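Local atomic coordinates of long form salivary protein D7L (Phlebotomus duboscqi, PDB entry 6MT7), a protein that binds and sequesters cysteinyl leukotrienes and a thromboxane A2 analogue, countering the host response and platelet aggregation while female sand flies feed on blood. Residues D41-V46 / D96-T101; T138-F143 / I223-S228; G153-H158 / G202-D207. One frame throughout, in Å; residues are numbered along the deposited sequence.

Contact 1: D41-V46 / D96-T101; sequences DTHCYV and DIYDKT. With TRT (fragment of triton X-100), chain C.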
loop_
_atom_site.group_PDB
_atom_site.type_symbol
_atom_site.label_atom_id
_atom_site.label_comp_id
_atom_site.label_asym_id
_atom_site.label_seq_id
_atom_site.Cartn_x
_atom_site.Cartn_y
_atom_site.Cartn_z
ATOM N N ASP A 41 -9.542 -4.323 16.084
ATOM C CA ASP A 41 -8.375 -3.717 15.447
ATOM C C ASP A 41 -7.850 -4.595 14.316
ATOM O O ASP A 41 -7.420 -4.082 13.272
ATOM C CB ASP A 41 -7.287 -3.431 16.482
ATOM C CG ASP A 41 -7.580 -2.170 17.289
ATOM O OD1 ASP A 41 -8.506 -1.427 16.899
ATOM O OD2 ASP A 41 -6.892 -1.925 18.291
ATOM N N THR A 42 -7.904 -5.919 14.488
ATOM C CA THR A 42 -7.501 -6.813 13.401
ATOM C C THR A 42 -8.467 -6.722 12.224
ATOM O O THR A 42 -8.045 -6.755 11.059
ATOM C CB THR A 42 -7.416 -8.262 13.888
ATOM O OG1 THR A 42 -6.491 -8.361 14.970
ATOM C CG2 THR A 42 -6.926 -9.178 12.768
ATOM N N HIS A 43 -9.771 -6.613 12.498
ATOM C CA HIS A 43 -10.723 -6.410 11.408
ATOM C C HIS A 43 -10.318 -5.212 10.563
ATOM O O HIS A 43 -10.286 -5.290 9.336
ATOM C CB HIS A 43 -12.145 -6.194 11.931
ATOM C CG HIS A 43 -12.660 -7.298 12.804
ATOM N ND1 HIS A 43 -13.760 -7.141 13.620
ATOM C CD2 HIS A 43 -12.232 -8.570 12.990
ATOM C CE1 HIS A 43 -13.987 -8.267 14.271
ATOM N NE2 HIS A 43 -13.072 -9.150 13.910
ATOM N N CYS A 44 -10.025 -4.080 11.209
ATOM C CA CYS A 44 -9.745 -2.883 10.431
ATOM C C CYS A 44 -8.355 -2.913 9.820
ATOM O O CYS A 44 -8.147 -2.343 8.742
ATOM C CB CYS A 44 -9.943 -1.633 11.289
ATOM S SG CYS A 44 -11.724 -1.332 11.565
ATOM N N TYR A 45 -7.414 -3.612 10.456
ATOM C CA TYR A 45 -6.117 -3.846 9.828
ATOM C C TYR A 45 -6.271 -4.633 8.525
ATOM O O TYR A 45 -5.632 -4.312 7.507
ATOM C CB TYR A 45 -5.207 -4.584 10.816
ATOM C CG TYR A 45 -3.917 -5.097 10.222
ATOM C CD1 TYR A 45 -2.954 -4.215 9.751
ATOM C CD2 TYR A 45 -3.662 -6.462 10.153
ATOM C CE1 TYR A 45 -1.756 -4.679 9.203
ATOM C CE2 TYR A 45 -2.470 -6.937 9.603
ATOM C CZ TYR A 45 -1.527 -6.044 9.139
ATOM O OH TYR A 45 -0.355 -6.525 8.598
ATOM N N VAL A 46 -7.137 -5.652 8.535
ATOM C CA VAL A 46 -7.347 -6.485 7.353
ATOM C C VAL A 46 -7.988 -5.670 6.231
ATOM O O VAL A 46 -7.554 -5.721 5.074
ATOM C CB VAL A 46 -8.187 -7.723 7.730
ATOM C CG1 VAL A 46 -8.783 -8.390 6.477
ATOM C CG2 VAL A 46 -7.314 -8.724 8.534
ATOM N N ASP A 96 -17.288 -6.907 8.310
ATOM C CA ASP A 96 -17.804 -7.696 7.193
ATOM C C ASP A 96 -16.678 -8.129 6.261
ATOM O O ASP A 96 -16.657 -9.270 5.784
ATOM C CB ASP A 96 -18.854 -6.894 6.423
ATOM C CG ASP A 96 -19.800 -7.774 5.622
ATOM O OD1 ASP A 96 -20.078 -8.912 6.051
ATOM O OD2 ASP A 96 -20.284 -7.308 4.570
ATOM N N ILE A 97 -15.730 -7.233 5.990
ATOM C CA ILE A 97 -14.634 -7.596 5.097
ATOM C C ILE A 97 -13.762 -8.668 5.737
ATOM O O ILE A 97 -13.326 -9.615 5.069
ATOM C CB ILE A 97 -13.832 -6.343 4.722
ATOM C CG1 ILE A 97 -14.685 -5.461 3.811
ATOM C CG2 ILE A 97 -12.529 -6.728 4.041
ATOM C CD1 ILE A 97 -14.189 -4.047 3.688
ATOM N N TYR A 98 -13.523 -8.551 7.049
ATOM C CA TYR A 98 -12.811 -9.594 7.782
ATOM C C TYR A 98 -13.561 -10.921 7.719
ATOM O O TYR A 98 -12.976 -11.965 7.408
ATOM C CB TYR A 98 -12.611 -9.152 9.236
ATOM C CG TYR A 98 -11.951 -10.180 10.127
ATOM C CD1 TYR A 98 -12.717 -11.103 10.836
ATOM C CD2 TYR A 98 -10.570 -10.216 10.277
ATOM C CE1 TYR A 98 -12.128 -12.046 11.659
ATOM C CE2 TYR A 98 -9.960 -11.159 11.111
ATOM C CZ TYR A 98 -10.750 -12.065 11.804
ATOM O OH TYR A 98 -10.198 -13.010 12.629
ATOM N N ASP A 99 -14.866 -10.905 8.022
ATOM C CA ASP A 99 -15.619 -12.155 8.051
ATOM C C ASP A 99 -15.648 -12.819 6.687
ATOM O O ASP A 99 -15.690 -14.054 6.595
ATOM C CB ASP A 99 -17.056 -11.913 8.524
ATOM C CG ASP A 99 -17.145 -11.600 10.011
ATOM O OD1 ASP A 99 -16.163 -11.824 10.756
ATOM O OD2 ASP A 99 -18.215 -11.128 10.437
ATOM N N LYS A 100 -15.655 -12.020 5.622
ATOM C CA LYS A 100 -15.680 -12.583 4.286
ATOM C C LYS A 100 -14.338 -13.153 3.877
ATOM O O LYS A 100 -14.295 -14.010 2.993
ATOM C CB LYS A 100 -16.143 -11.526 3.281
ATOM C CG LYS A 100 -17.666 -11.428 3.220
ATOM C CD LYS A 100 -18.126 -10.318 2.291
ATOM C CE LYS A 100 -17.962 -10.702 0.829
ATOM N NZ LYS A 100 -19.172 -11.392 0.297
ATOM N N THR A 101 -13.247 -12.738 4.521
ATOM C CA THR A 101 -11.943 -13.172 4.059
ATOM C C THR A 101 -11.153 -14.007 5.061
ATOM O O THR A 101 -10.112 -14.547 4.679
ATOM C CB THR A 101 -11.098 -11.964 3.626
ATOM O OG1 THR A 101 -11.040 -10.997 4.671
ATOM C CG2 THR A 101 -11.730 -11.309 2.440
HETATM C C25 TRT C . 8.678 -5.860 10.924
HETATM O O24 TRT C . 8.058 -6.263 9.707
HETATM C C23 TRT C . 6.873 -7.035 9.900
HETATM C C22 TRT C . 6.134 -7.065 8.568
HETATM O O21 TRT C . 5.032 -7.973 8.574
HETATM C C20 TRT C . 4.458 -7.986 7.272
HETATM C C19 TRT C . 3.401 -9.072 7.194
HETATM O O18 TRT C . 2.157 -8.545 7.647
HETATM C C17 TRT C . 1.560 -9.448 8.554
HETATM C C16 TRT C . 0.390 -10.158 7.904
HETATM O O15 TRT C . -0.780 -9.334 7.919
HETATM C C12 TRT C . -1.805 -9.607 7.031
HETATM C C13 TRT C . -1.981 -10.892 6.532
HETATM C C14 TRT C . -3.018 -11.168 5.632
HETATM C C11 TRT C . -2.666 -8.594 6.627
HETATM C C10 TRT C . -3.698 -8.868 5.735
HETATM C C9 TRT C . -3.883 -10.148 5.228
HETATM C C6 TRT C . -5.002 -10.399 4.260
HETATM C C8 TRT C . -6.115 -11.070 5.059
HETATM C C7 TRT C . -5.545 -9.070 3.748
HETATM C C5 TRT C . -4.553 -11.367 3.142
HETATM C C1 TRT C . -3.594 -10.957 2.000
HETATM C C2 TRT C . -2.404 -10.096 2.408
HETATM C C4 TRT C . -3.040 -12.243 1.402
HETATM C C3 TRT C . -4.296 -10.248 0.849
#

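Contact 2: T138-F143 / I223-S228; sequences TKISDF and ILDNQS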
loop_
_atom_site.group_PDB
_atom_site.type_symbol
_atom_site.label_atom_id
_atom_site.label_comp_id
_atom_site.label_asym_id
_atom_site.label_seq_id
_atom_site.Cartn_x
_atom_site.Cartn_y
_atom_site.Cartn_z
ATOM N N THR A 138 16.897 1.270 3.015
ATOM C CA THR A 138 17.311 2.532 2.419
ATOM C C THR A 138 16.177 3.546 2.520
ATOM O O THR A 138 15.015 3.213 2.264
ATOM C CB THR A 138 17.707 2.328 0.957
ATOM O OG1 THR A 138 18.875 1.493 0.899
ATOM C CG2 THR A 138 18.010 3.660 0.272
ATOM N N LYS A 139 16.521 4.779 2.891
ATOM C CA LYS A 139 15.520 5.833 2.989
ATOM C C LYS A 139 15.077 6.299 1.607
ATOM O O LYS A 139 15.846 6.293 0.643
ATOM C CB LYS A 139 16.065 7.026 3.775
ATOM C CG LYS A 139 16.290 6.740 5.245
ATOM C CD LYS A 139 16.226 8.012 6.084
ATOM C CE LYS A 139 17.244 9.034 5.630
ATOM N NZ LYS A 139 17.299 10.196 6.568
ATOM N N ILE A 140 13.812 6.723 1.528
ATOM C CA ILE A 140 13.281 7.288 0.292
ATOM C C ILE A 140 14.154 8.441 -0.191
ATOM O O ILE A 140 14.503 8.519 -1.374
ATOM C CB ILE A 140 11.822 7.736 0.504
ATOM C CG1 ILE A 140 10.921 6.500 0.583
ATOM C CG2 ILE A 140 11.389 8.678 -0.614
ATOM C CD1 ILE A 140 9.529 6.771 1.103
ATOM N N SER A 141 14.529 9.348 0.716
ATOM C CA SER A 141 15.324 10.498 0.283
ATOM C C SER A 141 16.642 10.045 -0.330
ATOM O O SER A 141 17.046 10.540 -1.388
ATOM C CB SER A 141 15.598 11.458 1.446
ATOM O OG SER A 141 16.142 10.804 2.579
ATOM N N ASP A 142 17.314 9.086 0.306
ATOM C CA ASP A 142 18.612 8.647 -0.199
ATOM C C ASP A 142 18.475 7.925 -1.534
ATOM O O ASP A 142 19.309 8.108 -2.432
ATOM C CB ASP A 142 19.300 7.767 0.846
ATOM C CG ASP A 142 19.722 8.558 2.070
ATOM O OD1 ASP A 142 20.178 9.710 1.895
ATOM O OD2 ASP A 142 19.590 8.046 3.205
ATOM N N PHE A 143 17.416 7.128 -1.701
ATOM C CA PHE A 143 17.223 6.418 -2.961
ATOM C C PHE A 143 16.821 7.375 -4.073
ATOM O O PHE A 143 17.333 7.295 -5.198
ATOM C CB PHE A 143 16.162 5.326 -2.802
ATOM C CG PHE A 143 15.880 4.572 -4.075
ATOM C CD1 PHE A 143 16.738 3.562 -4.501
ATOM C CD2 PHE A 143 14.777 4.876 -4.853
ATOM C CE1 PHE A 143 16.497 2.866 -5.676
ATOM C CE2 PHE A 143 14.523 4.186 -6.034
ATOM C CZ PHE A 143 15.387 3.175 -6.444
ATOM N N ILE A 223 8.633 12.623 8.467
ATOM C CA ILE A 223 8.316 11.439 9.257
ATOM C C ILE A 223 8.211 10.206 8.363
ATOM O O ILE A 223 8.737 9.137 8.698
ATOM C CB ILE A 223 7.031 11.676 10.071
ATOM C CG1 ILE A 223 7.267 12.753 11.136
ATOM C CG2 ILE A 223 6.552 10.375 10.718
ATOM C CD1 ILE A 223 6.018 13.170 11.861
ATOM N N LEU A 224 7.547 10.329 7.208
ATOM C CA LEU A 224 7.517 9.207 6.272
ATOM C C LEU A 224 8.923 8.823 5.825
ATOM O O LEU A 224 9.235 7.635 5.689
ATOM C CB LEU A 224 6.666 9.540 5.048
ATOM C CG LEU A 224 5.152 9.546 5.215
ATOM C CD1 LEU A 224 4.488 9.787 3.850
ATOM C CD2 LEU A 224 4.650 8.255 5.870
ATOM N N ASP A 225 9.778 9.812 5.567
ATOM C CA ASP A 225 11.131 9.485 5.137
ATOM C C ASP A 225 11.886 8.759 6.244
ATOM O O ASP A 225 12.587 7.772 5.983
ATOM C CB ASP A 225 11.865 10.749 4.702
ATOM C CG ASP A 225 13.171 10.450 4.005
ATOM O OD1 ASP A 225 13.203 9.523 3.164
ATOM O OD2 ASP A 225 14.171 11.142 4.297
ATOM N N ASN A 226 11.726 9.221 7.489
ATOM C CA ASN A 226 12.369 8.580 8.632
ATOM C C ASN A 226 11.866 7.153 8.833
ATOM O O ASN A 226 12.644 6.266 9.216
ATOM C CB ASN A 226 12.136 9.447 9.870
ATOM C CG ASN A 226 12.533 8.768 11.160
ATOM O OD1 ASN A 226 11.754 8.011 11.746
ATOM N ND2 ASN A 226 13.739 9.063 11.632
ATOM N N GLN A 227 10.588 6.900 8.538
ATOM C CA GLN A 227 10.029 5.553 8.619
ATOM C C GLN A 227 10.371 4.686 7.422
ATOM O O GLN A 227 10.141 3.473 7.482
ATOM C CB GLN A 227 8.506 5.607 8.732
ATOM C CG GLN A 227 7.991 6.210 10.013
ATOM C CD GLN A 227 6.496 6.416 9.981
ATOM O OE1 GLN A 227 5.850 6.261 8.934
ATOM N NE2 GLN A 227 5.931 6.770 11.124
ATOM N N SER A 228 10.897 5.268 6.346
ATOM C CA SER A 228 10.928 4.587 5.054
ATOM C C SER A 228 11.942 3.457 4.869
ATOM O O SER A 228 11.778 2.681 3.921
ATOM C CB SER A 228 11.129 5.618 3.933
ATOM O OG SER A 228 12.449 6.161 3.896
#

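Contact 3: G153-H158 / G202-D207; sequences GADCQH and GCKVAD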
loop_
_atom_site.group_PDB
_atom_site.type_symbol
_atom_site.label_atom_id
_atom_site.label_comp_id
_atom_site.label_asym_id
_atom_site.label_seq_id
_atom_site.Cartn_x
_atom_site.Cartn_y
_atom_site.Cartn_z
ATOM N N GLY A 153 12.534 12.117 -15.242
ATOM C CA GLY A 153 12.757 12.165 -16.672
ATOM C C GLY A 153 12.738 13.552 -17.264
ATOM O O GLY A 153 13.124 13.729 -18.421
ATOM N N ALA A 154 12.274 14.543 -16.504
ATOM C CA ALA A 154 11.942 15.868 -17.006
ATOM C C ALA A 154 12.580 16.935 -16.131
ATOM O O ALA A 154 13.797 16.928 -15.921
ATOM C CB ALA A 154 10.426 16.065 -17.060
ATOM N N ASP A 155 11.758 17.842 -15.599
ATOM C CA ASP A 155 12.230 18.983 -14.826
ATOM C C ASP A 155 11.685 18.978 -13.404
ATOM O O ASP A 155 11.660 20.028 -12.753
ATOM C CB ASP A 155 11.848 20.287 -15.533
ATOM C CG ASP A 155 10.438 20.247 -16.118
ATOM O OD1 ASP A 155 9.592 19.489 -15.591
ATOM O OD2 ASP A 155 10.177 20.971 -17.105
ATOM N N CYS A 156 11.247 17.826 -12.900
ATOM C CA CYS A 156 10.549 17.823 -11.626
ATOM C C CYS A 156 11.529 17.831 -10.460
ATOM O O CYS A 156 12.747 17.711 -10.623
ATOM C CB CYS A 156 9.608 16.629 -11.541
ATOM S SG CYS A 156 8.124 16.906 -12.519
ATOM N N GLN A 157 10.973 17.983 -9.257
ATOM C CA GLN A 157 11.778 18.051 -8.052
ATOM C C GLN A 157 11.492 16.943 -7.054
ATOM O O GLN A 157 12.335 16.693 -6.185
ATOM C CB GLN A 157 11.581 19.402 -7.356
ATOM C CG GLN A 157 12.325 20.544 -8.031
ATOM C CD GLN A 157 11.562 21.849 -7.964
ATOM O OE1 GLN A 157 11.068 22.342 -8.977
ATOM N NE2 GLN A 157 11.464 22.419 -6.765
ATOM N N HIS A 158 10.341 16.274 -7.153
ATOM C CA HIS A 158 9.915 15.296 -6.154
ATOM C C HIS A 158 9.222 14.103 -6.796
ATOM O O HIS A 158 8.348 13.479 -6.174
ATOM C CB HIS A 158 8.966 15.931 -5.130
ATOM C CG HIS A 158 9.432 17.255 -4.611
ATOM N ND1 HIS A 158 10.499 17.383 -3.747
ATOM C CD2 HIS A 158 8.973 18.511 -4.831
ATOM C CE1 HIS A 158 10.680 18.659 -3.461
ATOM N NE2 HIS A 158 9.764 19.365 -4.102
ATOM N N GLY A 202 1.880 14.506 -15.822
ATOM C CA GLY A 202 3.178 13.912 -15.571
ATOM C C GLY A 202 3.626 14.093 -14.130
ATOM O O GLY A 202 2.819 14.173 -13.195
ATOM N N CYS A 203 4.943 14.173 -13.945
ATOM C CA CYS A 203 5.470 14.301 -12.595
ATOM C C CYS A 203 5.115 15.635 -11.941
ATOM O O CYS A 203 5.394 15.815 -10.750
ATOM C CB CYS A 203 6.986 14.088 -12.601
ATOM S SG CYS A 203 7.945 15.224 -13.642
ATOM N N LYS A 204 4.499 16.574 -12.669
ATOM C CA LYS A 204 4.033 17.785 -12.004
ATOM C C LYS A 204 2.897 17.483 -11.034
ATOM O O LYS A 204 2.713 18.219 -10.056
ATOM C CB LYS A 204 3.589 18.829 -13.027
ATOM C CG LYS A 204 4.687 19.228 -13.997
ATOM C CD LYS A 204 5.844 19.882 -13.274
ATOM C CE LYS A 204 6.825 20.495 -14.266
ATOM N NZ LYS A 204 8.195 20.593 -13.696
ATOM N N VAL A 205 2.124 16.422 -11.291
ATOM C CA VAL A 205 1.179 15.936 -10.283
ATOM C C VAL A 205 1.928 15.542 -9.019
ATOM O O VAL A 205 1.534 15.896 -7.900
ATOM C CB VAL A 205 0.355 14.754 -10.824
ATOM C CG1 VAL A 205 -0.590 14.236 -9.741
ATOM C CG2 VAL A 205 -0.431 15.157 -12.051
ATOM N N ALA A 206 3.027 14.806 -9.186
ATOM C CA ALA A 206 3.839 14.396 -8.044
ATOM C C ALA A 206 4.347 15.604 -7.270
ATOM O O ALA A 206 4.246 15.659 -6.038
ATOM C CB ALA A 206 5.008 13.533 -8.526
ATOM N N ASP A 207 4.904 16.589 -7.978
ATOM C CA ASP A 207 5.447 17.760 -7.305
ATOM C C ASP A 207 4.358 18.559 -6.607
ATOM O O ASP A 207 4.569 19.073 -5.499
ATOM C CB ASP A 207 6.190 18.642 -8.305
ATOM C CG ASP A 207 7.600 18.162 -8.566
ATOM O OD1 ASP A 207 7.873 16.961 -8.359
ATOM O OD2 ASP A 207 8.438 18.987 -8.978
HETATM O O HOH W 1 8.147 21.223 -10.008
#

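Contact 1: D41-V46 / D96-T101
H43 and Y98 form the tightest part of this buried crossing, at the place where the backbones of the two helices come nearest. The imidazole enters over one face of the phenol ring, leading with CD2, which stands 3.3 Å from Y98 CG and is offset toward the rim. The two rings meet obliquely, their planes 43° apart. Y98 CG lies anti to the backbone N (chi1 177°), which carries the ring across to helix 40-52, where it meets T42, H43 and V46, residues on one side of that helix. V46 CG2 sits at the ring edge in its plane, 4.0 Å from Y98 CD2, while T42 CG2 comes obliquely to within 4.0 Å of Y98 CE2.

Packing thins to either end. On the pocket side, V46 CG1 and T101 OG1 are 3.9 Å apart, and the threonine hydroxyl turns back to its own helix, donating to I97 O at 2.7 Å. At the outer side, D99 OD1 remains 5.2 Å from H43 NE2, and this aspartate is partly exposed. No hydrogen bond joins the two segments. The polar ends are held elsewhere: H43 NE2 by N38 OD1, Y98 OH by L36 O, and T42 OG1 by D39 and W31.

Y45 faces the ligand pocket, its OH donating to TRT O15 over 2.9 Å. The short helix axes pass 8.5 Å apart at 80°, a nearly perpendicular crossing in the wall of the odorant-binding-protein fold. The C44-C94 disulfide ties helix 40-52 to the start of helix 94-106, and Y45 packs on helix 8-21.

Contact 2: T138-F143 / I223-S228
S141 meets D225 with both its backbone and its hydroxyl, so the carboxylate is gripped by two bonds from one residue. D225 OD2 accepts from S141 OG at 2.6 Å through its syn lone pair, and S141 N reaches OD1 at 2.8 Å on the syn side, 29° out of the carboxylate plane. Beside this pair, I140 N donates to S228 OG over 2.8 Å in a nearly straight bond (165°). Two consecutive amides at the start of helix 140-144 are thus satisfied by side chains of D225, on helix 220-227, and of S228, close after it in the chain.

Around these bonds the packing is close. The ethyl arm of I140 runs along S228, bringing CD1 to 3.4 Å from S228 CB, tighter than an ordinary carbon contact. K139 lays its aliphatic chain across D225; a bend at chi3 takes NZ to 4.0 Å from D225 OD2, a long salt bridge.

The acceptors are positioned in turn. A chi1 of -169° swings the D225 carboxylate away from its own amide and over to the start of helix 140-144. S228 OG donates to D225 O at 2.6 Å, fixing the hydroxyl rotation and leaving its oxygen to receive the I140 amide. Further out, K134 NZ binds both T138 O and S228 O, while Y165 packs against I140 and D225.

Side chains distant in sequence take up the first amides of a helix whose N-cap position is K139, with serine and aspartate as acceptors; the negative carboxylate would also be favoured by the positive end of the helix dipole.

Contact 3: G153-H158 / G202-D207
C156 and C203 face each other with CA atoms 6.3 Å apart, and H158 and D207 draw closer still, to 5.2 Å. Segment 153-158 is an irregular loop without helix or strand, whereas 202-207 turns at G202, whose positive phi suits glycine, into the first turn of helix 203-216. The loop runs along that turn and meets it at three points.

The disulfide is the covalent one. Its chi3 of 88° is close to the unstrained value, and both CB atoms point toward the partner segment. Next to the disulfide, D207 offers its buried carboxylate to two successive loop amides: OD2 takes Q157 N at 2.7 Å through the syn lone pair, and OD1 takes H158 N at 2.8 Å, also on the syn side but 34° out of plane. Two backbone amides hold the carboxylate, and a water donates to its OD2 and to Q157 OE1. Its OD1 also touches H158 CB at 3.6 Å, the imidazole turning obliquely past it.

A separate, more exposed link is made by K204, where D155 is exposed to solvent. The lysine bends at chi2, passes C156 SG with its CD at 3.8 Å, and places NZ 2.6 Å from D155 OD1 in a salt bridge. The ammonium group meets D155 OD1 from above the carboxylate plane, 66° out of it.

The loop leads straight into helix 159-164, so the contact joins that helix to the start of helix 203-216. C203 packs on A159 and A206 on A162 between the two helices, while the ring of H158 stacks on Y210 one turn further along.

How the contacts relate
The three contacts of this largely helical chain lie on opposite sides of its centre, contact 1 on one and contacts 2 and 3 on the other. Contact 1 closes before the others open, its centre 29 Å from that of contact 2 and 37 Å from that of contact 3. It belongs to the ligand-holding half. Contact 3 is nested inside the loop closed by contact 2; their centres are 18 Å apart and their nearest atoms about 8 Å, without touching. Helices 203-216 and 220-227 follow each other, so the C-terminal part is tied to 138-158 twice, by a disulfide in contact 3 and by hydrogen bonds to the start of helix 140-144 in contact 2. Such a division is consistent with the two odorant-binding-like halves of long D7 proteins.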